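Local coordinates for adhesion and penetration protein autotransporter (Haemophilus influenzae, PDB 3SYJ) that probably acts as a serine protease on the bacterial surface, promotes adherence to and invasion of host cells, and self-associates to drive bacterial aggregation, at residues Gln66-Val71 with Pro119-Phe124; Ala60-Asn65 with Ala128-Met133; Val80-Glu85 with Phe94-Val99. One frame throughout, in Å; residues are numbered along the deposited sequence.

Contact 1: residues Gln66-Val71 with Pro119-Phe124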
ATOM      1  N   GLN A  66      -8.113 -46.624  45.173  1.00 20.08           N
ATOM      2  CA  GLN A  66      -8.858 -46.544  46.431  1.00 17.99           C
ATOM      3  C   GLN A  66      -8.042 -46.997  47.641  1.00 18.51           C
ATOM      4  O   GLN A  66      -8.603 -47.490  48.614  1.00 18.43           O
ATOM      5  CB  GLN A  66     -10.186 -47.322  46.351  1.00 16.37           C
ATOM      6  CG  GLN A  66     -10.056 -48.820  46.039  1.00 22.04           C
ATOM      7  CD  GLN A  66     -11.393 -49.583  46.124  1.00 22.50           C
ATOM      8  OE1 GLN A  66     -12.358 -49.113  46.738  1.00 19.39           O
ATOM      9  NE2 GLN A  66     -11.441 -50.767  45.511  1.00 24.75           N
ATOM     10  N   TYR A  67      -6.722 -46.833  47.586  1.00 20.37           N
ATOM     11  CA  TYR A  67      -5.869 -47.212  48.715  1.00 21.76           C
ATOM     12  C   TYR A  67      -4.844 -46.141  49.098  1.00 22.04           C
ATOM     13  O   TYR A  67      -4.260 -45.478  48.240  1.00 19.60           O
ATOM     14  CB  TYR A  67      -5.152 -48.537  48.450  1.00 18.42           C
ATOM     15  CG  TYR A  67      -6.075 -49.715  48.297  1.00 21.71           C
ATOM     16  CD1 TYR A  67      -6.403 -50.508  49.385  1.00 20.70           C
ATOM     17  CD2 TYR A  67      -6.616 -50.036  47.058  1.00 21.20           C
ATOM     18  CE1 TYR A  67      -7.245 -51.588  49.246  1.00 22.47           C
ATOM     19  CE2 TYR A  67      -7.461 -51.114  46.906  1.00 22.26           C
ATOM     20  CZ  TYR A  67      -7.773 -51.887  48.002  1.00 26.20           C
ATOM     21  OH  TYR A  67      -8.615 -52.963  47.860  1.00 27.03           O
ATOM     22  N   ILE A  68      -4.634 -45.980  50.400  1.00 19.92           N
ATOM     23  CA  ILE A  68      -3.609 -45.080  50.904  1.00 16.01           C
ATOM     24  C   ILE A  68      -2.654 -45.856  51.788  1.00 19.26           C
ATOM     25  O   ILE A  68      -2.871 -47.039  52.073  1.00 18.96           O
ATOM     26  CB  ILE A  68      -4.211 -43.920  51.712  1.00 18.83           C
ATOM     27  CG1 ILE A  68      -5.119 -44.455  52.823  1.00 16.26           C
ATOM     28  CG2 ILE A  68      -4.966 -42.977  50.789  1.00 15.50           C
ATOM     29  CD1 ILE A  68      -5.625 -43.384  53.764  1.00 14.24           C
ATOM     30  N   VAL A  69      -1.587 -45.189  52.214  1.00 22.52           N
ATOM     31  CA  VAL A  69      -0.603 -45.798  53.106  1.00 17.56           C
ATOM     32  C   VAL A  69      -0.272 -44.824  54.228  1.00 16.98           C
ATOM     33  O   VAL A  69      -0.221 -43.612  54.011  1.00 15.67           O
ATOM     34  CB  VAL A  69       0.675 -46.204  52.353  1.00 17.44           C
ATOM     35  CG1 VAL A  69       1.510 -44.981  51.999  1.00 14.12           C
ATOM     36  CG2 VAL A  69       1.487 -47.173  53.182  1.00 20.20           C
ATOM     37  N   SER A  70      -0.075 -45.356  55.429  1.00 17.82           N
ATOM     38  CA  SER A  70       0.241 -44.548  56.606  1.00 20.53           C
ATOM     39  C   SER A  70       0.697 -45.482  57.721  1.00 20.94           C
ATOM     40  O   SER A  70       0.840 -46.678  57.492  1.00 24.37           O
ATOM     41  CB  SER A  70      -0.982 -43.742  57.050  1.00 17.46           C
ATOM     42  OG  SER A  70      -0.641 -42.776  58.024  1.00 16.74           O
ATOM     43  N   VAL A  71       0.934 -44.950  58.919  1.00 22.93           N
ATOM     44  CA  VAL A  71       1.291 -45.800  60.057  1.00 22.01           C
ATOM     45  C   VAL A  71       0.037 -46.259  60.814  1.00 21.05           C
ATOM     46  O   VAL A  71      -0.952 -45.524  60.908  1.00 19.27           O
ATOM     47  CB  VAL A  71       2.295 -45.102  61.049  1.00 26.70           C
ATOM     48  CG1 VAL A  71       3.690 -44.984  60.433  1.00 16.56           C
ATOM     49  CG2 VAL A  71       1.777 -43.740  61.499  1.00 21.08           C
ATOM     50  N   PRO A 119      -4.991 -48.431  54.296  1.00 19.60           N
ATOM     51  CA  PRO A 119      -6.436 -48.183  54.302  1.00 16.29           C
ATOM     52  C   PRO A 119      -7.068 -48.231  52.916  1.00 20.83           C
ATOM     53  O   PRO A 119      -6.478 -47.778  51.930  1.00 20.29           O
ATOM     54  CB  PRO A 119      -6.548 -46.769  54.877  1.00 16.41           C
ATOM     55  CG  PRO A 119      -5.317 -46.591  55.689  1.00 20.66           C
ATOM     56  CD  PRO A 119      -4.242 -47.358  54.966  1.00 18.80           C
ATOM     57  N   ARG A 120      -8.272 -48.793  52.859  1.00 20.90           N
ATOM     58  CA  ARG A 120      -9.094 -48.808  51.658  1.00 19.36           C
ATOM     59  C   ARG A 120     -10.141 -47.701  51.802  1.00 18.94           C
ATOM     60  O   ARG A 120     -10.727 -47.534  52.873  1.00 19.68           O
ATOM     61  CB  ARG A 120      -9.771 -50.177  51.518  1.00 22.10           C
ATOM     62  CG  ARG A 120     -10.613 -50.378  50.270  1.00 20.44           C
ATOM     63  CD  ARG A 120     -11.403 -51.680  50.354  1.00 21.38           C
ATOM     64  NE  ARG A 120     -11.910 -52.098  49.051  1.00 24.90           N
ATOM     65  CZ  ARG A 120     -12.977 -52.875  48.870  1.00 26.01           C
ATOM     66  NH1 ARG A 120     -13.664 -53.325  49.912  1.00 20.90           N
ATOM     67  NH2 ARG A 120     -13.363 -53.197  47.642  1.00 21.48           N
ATOM     68  N   LEU A 121     -10.349 -46.937  50.733  1.00 18.49           N
ATOM     69  CA  LEU A 121     -11.296 -45.823  50.726  1.00 15.50           C
ATOM     70  C   LEU A 121     -12.618 -46.261  50.108  1.00 16.55           C
ATOM     71  O   LEU A 121     -12.668 -47.250  49.396  1.00 16.42           O
ATOM     72  CB  LEU A 121     -10.714 -44.655  49.935  1.00 14.14           C
ATOM     73  CG  LEU A 121      -9.341 -44.199  50.427  1.00 16.14           C
ATOM     74  CD1 LEU A 121      -8.788 -43.082  49.546  1.00 14.79           C
ATOM     75  CD2 LEU A 121      -9.427 -43.757  51.873  1.00 13.35           C
ATOM     76  N   HIS A 122     -13.690 -45.526  50.377  1.00 15.80           N
ATOM     77  CA  HIS A 122     -15.002 -45.950  49.913  1.00 17.76           C
ATOM     78  C   HIS A 122     -15.272 -45.586  48.451  1.00 18.32           C
ATOM     79  O   HIS A 122     -16.182 -46.141  47.838  1.00 17.85           O
ATOM     80  CB  HIS A 122     -16.124 -45.465  50.851  1.00 14.97           C
ATOM     81  CG  HIS A 122     -16.574 -44.056  50.609  1.00 16.85           C
ATOM     82  ND1 HIS A 122     -15.712 -42.980  50.628  1.00 13.61           N
ATOM     83  CD2 HIS A 122     -17.808 -43.544  50.379  1.00 16.66           C
ATOM     84  CE1 HIS A 122     -16.391 -41.871  50.401  1.00 14.88           C
ATOM     85  NE2 HIS A 122     -17.665 -42.185  50.243  1.00 15.27           N
ATOM     86  N   LYS A 123     -14.464 -44.683  47.894  1.00 17.81           N
ATOM     87  CA  LYS A 123     -14.602 -44.285  46.493  1.00 14.31           C
ATOM     88  C   LYS A 123     -13.262 -44.257  45.768  1.00 15.24           C
ATOM     89  O   LYS A 123     -12.228 -44.029  46.395  1.00 17.28           O
ATOM     90  CB  LYS A 123     -15.231 -42.900  46.396  1.00 16.84           C
ATOM     91  CG  LYS A 123     -16.688 -42.828  46.816  1.00 18.12           C
ATOM     92  CD  LYS A 123     -17.612 -43.435  45.782  1.00 14.26           C
ATOM     93  CE  LYS A 123     -19.066 -43.254  46.202  1.00 16.03           C
ATOM     94  NZ  LYS A 123     -20.022 -43.735  45.158  1.00 18.10           N
ATOM     95  N   PHE A 124     -13.277 -44.480  44.453  1.00 14.69           N
ATOM     96  CA  PHE A 124     -12.085 -44.255  43.629  1.00 16.02           C
ATOM     97  C   PHE A 124     -11.734 -42.774  43.701  1.00 15.39           C
ATOM     98  O   PHE A 124     -12.615 -41.927  43.570  1.00 14.14           O
ATOM     99  CB  PHE A 124     -12.324 -44.613  42.162  1.00 13.14           C
ATOM    100  CG  PHE A 124     -12.448 -46.087  41.892  1.00 18.68           C
ATOM    101  CD1 PHE A 124     -12.199 -47.017  42.882  1.00 17.18           C
ATOM    102  CD2 PHE A 124     -12.789 -46.539  40.620  1.00 14.99           C
ATOM    103  CE1 PHE A 124     -12.310 -48.377  42.613  1.00 19.57           C
ATOM    104  CE2 PHE A 124     -12.894 -47.897  40.347  1.00 16.62           C
ATOM    105  CZ  PHE A 124     -12.657 -48.816  41.342  1.00 15.18           C
TER
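In the N-terminal chymotrypsin-like protease domain of the Hap passenger, a single beta bridge couples Tyr67 of strand 67-69 to Arg120 of strand 120-121, joining a two-stranded antiparallel sheet to a three-stranded one. Two backbone hydrogen bonds flank the bridge, Leu121 N giving to Gln66 O at 2.8 Å and Ile68 N to Pro119 O at 3.0 Å. Pro119 O also receives a CA-H...O contact from Tyr67 CA, 3.3 Å away. The Tyr67 ring and the Arg120 side chain run alongside each other, with Tyr67 CE1 3.7 Å from Arg120 CB and the ring and guanidinium planes only 22° apart. Extended from CG to NE, the arginine carries NH1 to Asn335 and Gly337, while Tyr67 OH bonds Asp266. At the other end of the contact the edge of the Phe124 ring meets the Gln66 side chain, CE1 lying 3.8 Å from Gln66 CD, with the amide turned nearly perpendicular to the ring. Ile68 crosses both Pro119 and Leu121 at about a right angle, its CG2 4.0 Å from Leu121 CD1. Its other branch, set between the backbone N and carbonyl carbon (chi1 54°), presses CG1 to a tight 3.4 Å from Pro119 CB.

Contact 2: residues Ala60-Asn65 with Ala128-Met133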
ATOM      1  N   ALA A  60      -1.048 -39.250  54.909  1.00 18.37           N
ATOM      2  CA  ALA A  60      -1.180 -40.387  53.985  1.00 19.58           C
ATOM      3  C   ALA A  60      -0.922 -40.062  52.521  1.00 15.64           C
ATOM      4  O   ALA A  60      -0.980 -38.902  52.100  1.00 15.48           O
ATOM      5  CB  ALA A  60      -2.545 -41.059  54.143  1.00 12.99           C
ATOM      6  N   ALA A  61      -0.643 -41.102  51.746  1.00 11.79           N
ATOM      7  CA  ALA A  61      -0.376 -40.927  50.329  1.00 14.16           C
ATOM      8  C   ALA A  61      -1.150 -41.949  49.499  1.00 14.70           C
ATOM      9  O   ALA A  61      -1.383 -43.078  49.941  1.00 14.99           O
ATOM     10  CB  ALA A  61       1.119 -41.020  50.052  1.00 15.44           C
ATOM     11  N   LEU A  62      -1.552 -41.535  48.304  1.00 14.66           N
ATOM     12  CA  LEU A  62      -2.396 -42.354  47.439  1.00 17.29           C
ATOM     13  C   LEU A  62      -1.558 -43.341  46.618  1.00 15.21           C
ATOM     14  O   LEU A  62      -0.812 -42.938  45.725  1.00 12.78           O
ATOM     15  CB  LEU A  62      -3.228 -41.446  46.523  1.00 13.54           C
ATOM     16  CG  LEU A  62      -4.382 -42.058  45.717  1.00 18.33           C
ATOM     17  CD1 LEU A  62      -5.519 -42.553  46.613  1.00  9.09           C
ATOM     18  CD2 LEU A  62      -4.890 -41.039  44.720  1.00 14.43           C
ATOM     19  N   VAL A  63      -1.681 -44.632  46.927  1.00 12.31           N
ATOM     20  CA  VAL A  63      -0.864 -45.651  46.276  1.00 16.98           C
ATOM     21  C   VAL A  63      -1.659 -46.508  45.273  1.00 23.68           C
ATOM     22  O   VAL A  63      -1.076 -47.264  44.494  1.00 22.13           O
ATOM     23  CB  VAL A  63      -0.167 -46.574  47.313  1.00 21.86           C
ATOM     24  CG1 VAL A  63       0.734 -45.768  48.250  1.00 16.78           C
ATOM     25  CG2 VAL A  63      -1.194 -47.346  48.111  1.00 18.05           C
ATOM     26  N   GLU A  64      -2.984 -46.399  45.306  1.00 22.83           N
ATOM     27  CA  GLU A  64      -3.833 -47.006  44.287  1.00 21.25           C
ATOM     28  C   GLU A  64      -5.089 -46.158  44.195  1.00 23.17           C
ATOM     29  O   GLU A  64      -5.233 -45.192  44.944  1.00 22.87           O
ATOM     30  CB  GLU A  64      -4.180 -48.448  44.646  1.00 22.00           C
ATOM     31  CG  GLU A  64      -3.826 -49.466  43.548  1.00 32.26           C
ATOM     32  CD  GLU A  64      -4.513 -49.188  42.210  1.00 32.93           C
ATOM     33  OE1 GLU A  64      -3.818 -49.219  41.169  1.00 30.81           O
ATOM     34  OE2 GLU A  64      -5.739 -48.937  42.200  1.00 31.16           O
ATOM     35  N   ASN A  65      -5.999 -46.511  43.291  1.00 22.34           N
ATOM     36  CA  ASN A  65      -7.209 -45.725  43.089  1.00 19.97           C
ATOM     37  C   ASN A  65      -8.060 -45.579  44.353  1.00 19.84           C
ATOM     38  O   ASN A  65      -8.664 -44.529  44.585  1.00 18.09           O
ATOM     39  CB  ASN A  65      -8.034 -46.292  41.928  1.00 23.46           C
ATOM     40  CG  ASN A  65      -7.307 -46.200  40.598  1.00 26.10           C
ATOM     41  OD1 ASN A  65      -7.340 -47.138  39.792  1.00 31.80           O
ATOM     42  ND2 ASN A  65      -6.639 -45.069  40.360  1.00 17.55           N
ATOM     43  N   ALA A 128      -6.359 -37.061  41.621  1.00 16.44           N
ATOM     44  CA  ALA A 128      -4.937 -37.301  41.399  1.00 17.71           C
ATOM     45  C   ALA A 128      -4.656 -38.756  41.034  1.00 20.20           C
ATOM     46  O   ALA A 128      -5.364 -39.669  41.475  1.00 18.14           O
ATOM     47  CB  ALA A 128      -4.139 -36.913  42.647  1.00 19.84           C
ATOM     48  N   ALA A 129      -3.614 -38.966  40.238  1.00 19.62           N
ATOM     49  CA  ALA A 129      -3.178 -40.304  39.879  1.00 17.67           C
ATOM     50  C   ALA A 129      -2.363 -40.863  41.030  1.00 18.70           C
ATOM     51  O   ALA A 129      -1.509 -40.172  41.575  1.00 19.99           O
ATOM     52  CB  ALA A 129      -2.335 -40.256  38.616  1.00 15.69           C
ATOM     53  N   PRO A 130      -2.624 -42.116  41.418  1.00 19.85           N
ATOM     54  CA  PRO A 130      -1.851 -42.725  42.506  1.00 16.25           C
ATOM     55  C   PRO A 130      -0.368 -42.751  42.168  1.00 22.86           C
ATOM     56  O   PRO A 130       0.004 -42.598  41.002  1.00 22.26           O
ATOM     57  CB  PRO A 130      -2.388 -44.160  42.565  1.00 19.34           C
ATOM     58  CG  PRO A 130      -3.742 -44.091  41.936  1.00 23.37           C
ATOM     59  CD  PRO A 130      -3.648 -43.025  40.881  1.00 20.56           C
ATOM     60  N   ILE A 131       0.472 -42.942  43.182  1.00 19.57           N
ATOM     61  CA  ILE A 131       1.908 -43.034  42.971  1.00 15.36           C
ATOM     62  C   ILE A 131       2.363 -44.475  43.168  1.00 16.24           C
ATOM     63  O   ILE A 131       1.820 -45.197  44.003  1.00 16.83           O
ATOM     64  CB  ILE A 131       2.689 -42.075  43.913  1.00 15.62           C
ATOM     65  CG1 ILE A 131       4.135 -41.933  43.459  1.00 15.81           C
ATOM     66  CG2 ILE A 131       2.631 -42.538  45.358  1.00 13.84           C
ATOM     67  CD1 ILE A 131       4.758 -40.621  43.874  1.00 14.55           C
ATOM     68  N   ASP A 132       3.347 -44.896  42.382  1.00 17.00           N
ATOM     69  CA  ASP A 132       3.892 -46.235  42.515  1.00 20.30           C
ATOM     70  C   ASP A 132       4.768 -46.348  43.750  1.00 21.43           C
ATOM     71  O   ASP A 132       5.346 -45.355  44.205  1.00 18.13           O
ATOM     72  CB  ASP A 132       4.704 -46.612  41.275  1.00 21.82           C
ATOM     73  CG  ASP A 132       3.843 -46.781  40.041  1.00 25.94           C
ATOM     74  OD1 ASP A 132       2.605 -46.716  40.170  1.00 27.61           O
ATOM     75  OD2 ASP A 132       4.408 -46.979  38.947  1.00 30.39           O
ATOM     76  N   MET A 133       4.864 -47.567  44.280  1.00 17.78           N
ATOM     77  CA  MET A 133       5.755 -47.887  45.388  1.00 19.13           C
ATOM     78  C   MET A 133       7.122 -48.435  44.940  1.00 24.16           C
ATOM     79  O   MET A 133       7.237 -49.083  43.896  1.00 16.64           O
ATOM     80  CB  MET A 133       5.100 -48.931  46.282  1.00 21.19           C
ATOM     81  CG  MET A 133       3.769 -48.520  46.849  1.00 23.97           C
ATOM     82  SD  MET A 133       3.230 -49.761  48.024  1.00 25.26           S
ATOM     83  CE  MET A 133       1.802 -48.962  48.732  1.00 25.77           C
TER
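Leu62 O accepts a hydrogen bond from Ile131 N at 2.8 Å, nearly straight at 169° and in the carbonyl plane. Carbon atoms crowd the same oxygen: Pro130 CA is 3.4 Å from Leu62 O, and Ile131 CG2 also leans on it. One residue further along, Val63 CA makes a CA-H...O contact with Ile131 O. The irregular segment 128-133 thus meets the Leu62-Asn65 end of the segment holding strand 61-64, in the protease domain.

Pro130 lies against the backbone of Glu64 and Asn65. Its ring CG comes within 3.3 Å of Glu64 C and 3.4 Å of Asn65 ND2, so the amide of Asn65 borders the ring. Within the segment, Glu64 OE2 accepts the N-H of Asn65 at 2.7 Å, from above the carboxylate plane, tying the side chain to the next residue. Leu62, with CG anti to its backbone N (chi1 -168°), sends CD2 to 3.6 Å from Ala128 O. At the far end the extended Met133 chain brings its terminal methyl against the isopropyl group of Val63, the two side chains crossing obliquely; Met133 CE is 3.4 Å from Val63 CG1, closer than ordinary carbon contact. Phe259 of helix 256-266 touches Val63 and Glu64, and Ile234 of strand 231-238 touches Ile131.

One direct hydrogen bond, Ile131 N to Leu62 O, therefore joins the segments; Pro130 has no N-H and contributes its ring carbons, and the rest is largely van der Waals packing by Pro130, Leu62, Ile131 and the Met133-Val63 pair.

Contact 3: residues Val80-Glu85 with Phe94-Val99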
ATOM      1  N   VAL A  80      -9.783 -39.034  54.246  1.00 17.79           N
ATOM      2  CA  VAL A  80      -8.757 -38.165  53.684  1.00 16.36           C
ATOM      3  C   VAL A  80      -9.363 -37.317  52.583  1.00 17.30           C
ATOM      4  O   VAL A  80     -10.431 -37.640  52.063  1.00 16.00           O
ATOM      5  CB  VAL A  80      -7.564 -38.967  53.112  1.00 12.53           C
ATOM      6  CG1 VAL A  80      -6.756 -39.602  54.243  1.00 14.45           C
ATOM      7  CG2 VAL A  80      -8.043 -40.027  52.134  1.00 15.13           C
ATOM      8  N   ASP A  81      -8.694 -36.227  52.226  1.00 12.50           N
ATOM      9  CA  ASP A  81      -9.099 -35.471  51.048  1.00 15.54           C
ATOM     10  C   ASP A  81      -7.882 -34.951  50.307  1.00 15.25           C
ATOM     11  O   ASP A  81      -6.772 -34.991  50.830  1.00 18.87           O
ATOM     12  CB  ASP A  81     -10.087 -34.343  51.396  1.00 17.45           C
ATOM     13  CG  ASP A  81      -9.522 -33.343  52.382  1.00 25.17           C
ATOM     14  OD1 ASP A  81      -8.430 -33.591  52.943  1.00 23.64           O
ATOM     15  OD2 ASP A  81     -10.180 -32.307  52.603  1.00 32.61           O
ATOM     16  N   PHE A  82      -8.095 -34.461  49.093  1.00 14.93           N
ATOM     17  CA  PHE A  82      -6.996 -34.129  48.201  1.00 13.26           C
ATOM     18  C   PHE A  82      -7.271 -32.836  47.462  1.00 17.61           C
ATOM     19  O   PHE A  82      -8.390 -32.331  47.482  1.00 21.62           O
ATOM     20  CB  PHE A  82      -6.790 -35.252  47.183  1.00 13.25           C
ATOM     21  CG  PHE A  82      -6.544 -36.596  47.804  1.00 13.20           C
ATOM     22  CD1 PHE A  82      -5.260 -36.997  48.138  1.00 15.06           C
ATOM     23  CD2 PHE A  82      -7.599 -37.463  48.051  1.00 10.96           C
ATOM     24  CE1 PHE A  82      -5.030 -38.238  48.712  1.00 13.31           C
ATOM     25  CE2 PHE A  82      -7.382 -38.697  48.624  1.00 12.37           C
ATOM     26  CZ  PHE A  82      -6.090 -39.089  48.953  1.00 13.96           C
ATOM     27  N   GLY A  83      -6.247 -32.302  46.804  1.00 13.14           N
ATOM     28  CA  GLY A  83      -6.412 -31.116  45.988  1.00 15.64           C
ATOM     29  C   GLY A  83      -5.552 -29.966  46.459  1.00 16.73           C
ATOM     30  O   GLY A  83      -4.417 -30.160  46.900  1.00 16.52           O
ATOM     31  N   ALA A  84      -6.099 -28.763  46.367  1.00 16.25           N
ATOM     32  CA  ALA A  84      -5.375 -27.571  46.753  1.00 15.71           C
ATOM     33  C   ALA A  84      -5.885 -27.038  48.085  1.00 17.94           C
ATOM     34  O   ALA A  84      -6.976 -27.404  48.540  1.00 14.62           O
ATOM     35  CB  ALA A  84      -5.499 -26.519  45.673  1.00 13.32           C
ATOM     36  N   GLU A  85      -5.079 -26.187  48.714  1.00 13.92           N
ATOM     37  CA  GLU A  85      -5.417 -25.607  50.006  1.00 12.58           C
ATOM     38  C   GLU A  85      -6.490 -24.563  49.799  1.00 14.08           C
ATOM     39  O   GLU A  85      -6.607 -24.001  48.713  1.00 15.78           O
ATOM     40  CB  GLU A  85      -4.185 -24.924  50.609  1.00 16.88           C
ATOM     41  CG  GLU A  85      -3.807 -23.616  49.904  1.00 12.62           C
ATOM     42  CD  GLU A  85      -2.518 -22.998  50.436  1.00 15.15           C
ATOM     43  OE1 GLU A  85      -1.991 -23.494  51.447  1.00 13.58           O
ATOM     44  OE2 GLU A  85      -2.031 -22.015  49.838  1.00 13.62           O
ATOM     45  N   PHE A  94     -13.713 -33.432  48.190  1.00 13.32           N
ATOM     46  CA  PHE A  94     -14.478 -34.628  48.500  1.00 15.35           C
ATOM     47  C   PHE A  94     -13.855 -35.390  49.665  1.00 15.16           C
ATOM     48  O   PHE A  94     -12.637 -35.548  49.735  1.00 14.78           O
ATOM     49  CB  PHE A  94     -14.573 -35.512  47.261  1.00 13.97           C
ATOM     50  CG  PHE A  94     -15.506 -36.674  47.413  1.00 15.62           C
ATOM     51  CD1 PHE A  94     -16.878 -36.499  47.319  1.00 19.51           C
ATOM     52  CD2 PHE A  94     -15.010 -37.948  47.631  1.00 12.97           C
ATOM     53  CE1 PHE A  94     -17.740 -37.575  47.460  1.00 16.14           C
ATOM     54  CE2 PHE A  94     -15.859 -39.022  47.766  1.00 16.74           C
ATOM     55  CZ  PHE A  94     -17.232 -38.837  47.681  1.00 16.49           C
ATOM     56  N   THR A  95     -14.698 -35.855  50.579  1.00 16.37           N
ATOM     57  CA  THR A  95     -14.229 -36.613  51.726  1.00 14.00           C
ATOM     58  C   THR A  95     -14.230 -38.103  51.411  1.00 16.84           C
ATOM     59  O   THR A  95     -15.291 -38.724  51.316  1.00 19.03           O
ATOM     60  CB  THR A  95     -15.096 -36.325  52.972  1.00 20.90           C
ATOM     61  OG1 THR A  95     -15.104 -34.912  53.236  1.00 20.55           O
ATOM     62  CG2 THR A  95     -14.548 -37.051  54.192  1.00 16.27           C
ATOM     63  N   TYR A  96     -13.042 -38.671  51.214  1.00 14.57           N
ATOM     64  CA  TYR A  96     -12.917 -40.102  50.977  1.00 13.20           C
ATOM     65  C   TYR A  96     -12.835 -40.831  52.311  1.00 16.44           C
ATOM     66  O   TYR A  96     -11.964 -40.531  53.120  1.00 16.86           O
ATOM     67  CB  TYR A  96     -11.676 -40.402  50.129  1.00 13.18           C
ATOM     68  CG  TYR A  96     -11.775 -39.842  48.728  1.00 14.47           C
ATOM     69  CD1 TYR A  96     -12.458 -40.531  47.732  1.00 12.29           C
ATOM     70  CD2 TYR A  96     -11.198 -38.623  48.408  1.00  9.85           C
ATOM     71  CE1 TYR A  96     -12.569 -40.009  46.454  1.00 11.58           C
ATOM     72  CE2 TYR A  96     -11.293 -38.102  47.143  1.00 13.43           C
ATOM     73  CZ  TYR A  96     -11.985 -38.797  46.169  1.00 13.60           C
ATOM     74  OH  TYR A  96     -12.081 -38.267  44.914  1.00 13.09           O
ATOM     75  N   LYS A  97     -13.733 -41.788  52.537  1.00 15.97           N
ATOM     76  CA  LYS A  97     -13.810 -42.491  53.822  1.00 17.89           C
ATOM     77  C   LYS A  97     -13.048 -43.808  53.855  1.00 16.56           C
ATOM     78  O   LYS A  97     -13.140 -44.612  52.936  1.00 18.74           O
ATOM     79  CB  LYS A  97     -15.266 -42.780  54.193  1.00 17.62           C
ATOM     80  CG  LYS A  97     -16.150 -41.557  54.317  1.00 20.79           C
ATOM     81  CD  LYS A  97     -17.622 -41.953  54.436  1.00 24.90           C
ATOM     82  CE  LYS A  97     -18.530 -40.730  54.405  1.00 36.16           C
ATOM     83  NZ  LYS A  97     -19.969 -41.103  54.519  1.00 45.61           N
ATOM     84  N   ILE A  98     -12.319 -44.033  54.941  1.00 18.21           N
ATOM     85  CA  ILE A  98     -11.671 -45.312  55.191  1.00 18.40           C
ATOM     86  C   ILE A  98     -12.722 -46.362  55.565  1.00 21.47           C
ATOM     87  O   ILE A  98     -13.508 -46.157  56.492  1.00 19.04           O
ATOM     88  CB  ILE A  98     -10.637 -45.184  56.339  1.00 20.09           C
ATOM     89  CG1 ILE A  98      -9.418 -44.374  55.873  1.00 20.68           C
ATOM     90  CG2 ILE A  98     -10.217 -46.558  56.857  1.00 16.89           C
ATOM     91  CD1 ILE A  98      -8.504 -43.917  57.004  1.00 21.02           C
ATOM     92  N   VAL A  99     -12.737 -47.480  54.843  1.00 19.13           N
ATOM     93  CA  VAL A  99     -13.696 -48.549  55.100  1.00 19.01           C
ATOM     94  C   VAL A  99     -12.991 -49.771  55.669  1.00 20.92           C
ATOM     95  O   VAL A  99     -13.629 -50.690  56.173  1.00 22.21           O
ATOM     96  CB  VAL A  99     -14.458 -48.951  53.818  1.00 17.76           C
ATOM     97  CG1 VAL A  99     -15.174 -47.740  53.238  1.00 19.34           C
ATOM     98  CG2 VAL A  99     -13.511 -49.552  52.788  1.00 16.35           C
TER
HETATM   99  O   HOH W   1     -10.734 -34.744  48.047  1.00 11.08           O
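The rings of Phe82 and Tyr96 meet obliquely, centroids 5.8 Å apart and planes at 59°, with Tyr96 CD2 in plane at the edge of Phe82, 3.8 Å from Phe82 CD2. One face of the Tyr96 ring is covered by Phe94, whose CD2 sits 3.3 Å above its centre. Phe94 in turn has Tyr96 CG at its edge and makes a cation-pi contact with Arg403. Val80 O lies near the plane at the edge of the tyrosine ring, and the phenol oxygen is held by Glu127 and Arg403.

The backbones form an antiparallel hydrogen-bonded pair: Val80 N gives to Tyr96 O at 2.9 Å, and Tyr96 N gives to Val80 O, also at 2.9 Å. Past this pair the chains separate and a water takes over the link, accepting from Phe82 N at 2.9 Å and donating to Phe94 O at 2.7 Å. Asp81 CB packs 3.3 Å from Phe94 O. Val80 and Tyr96 point to the same side of the sheet, their side chains crossing at about a right angle.

Strand 96-100 is the middle member of a three-stranded antiparallel sheet, between 79-80 and 120-121. Leu121 of the latter packs on Val80, Tyr96 and Ile98, while Val99 rests against helix 332-335.

All three contacts lie in the N-terminal protease domain and are nested along the chain: contact 3 within the loop closed by contact 1, and contact 1 within that closed by contact 2. Contact 1 is the connector. Its centre is about 9 Å from that of contact 2, with which it shares the hairpin of strands 61-64 and 67-69, and about 10 Å from that of contact 3, which it meets where strand 120-121 pairs with 96-100. The centres of contacts 2 and 3 are about 13 Å apart, and the two meet where Leu62 packs on Phe82. Val71, ending segment 66-71 but outside the contact itself, packs on Asp115, which with His73 and Ser218 probably forms the catalytic triad.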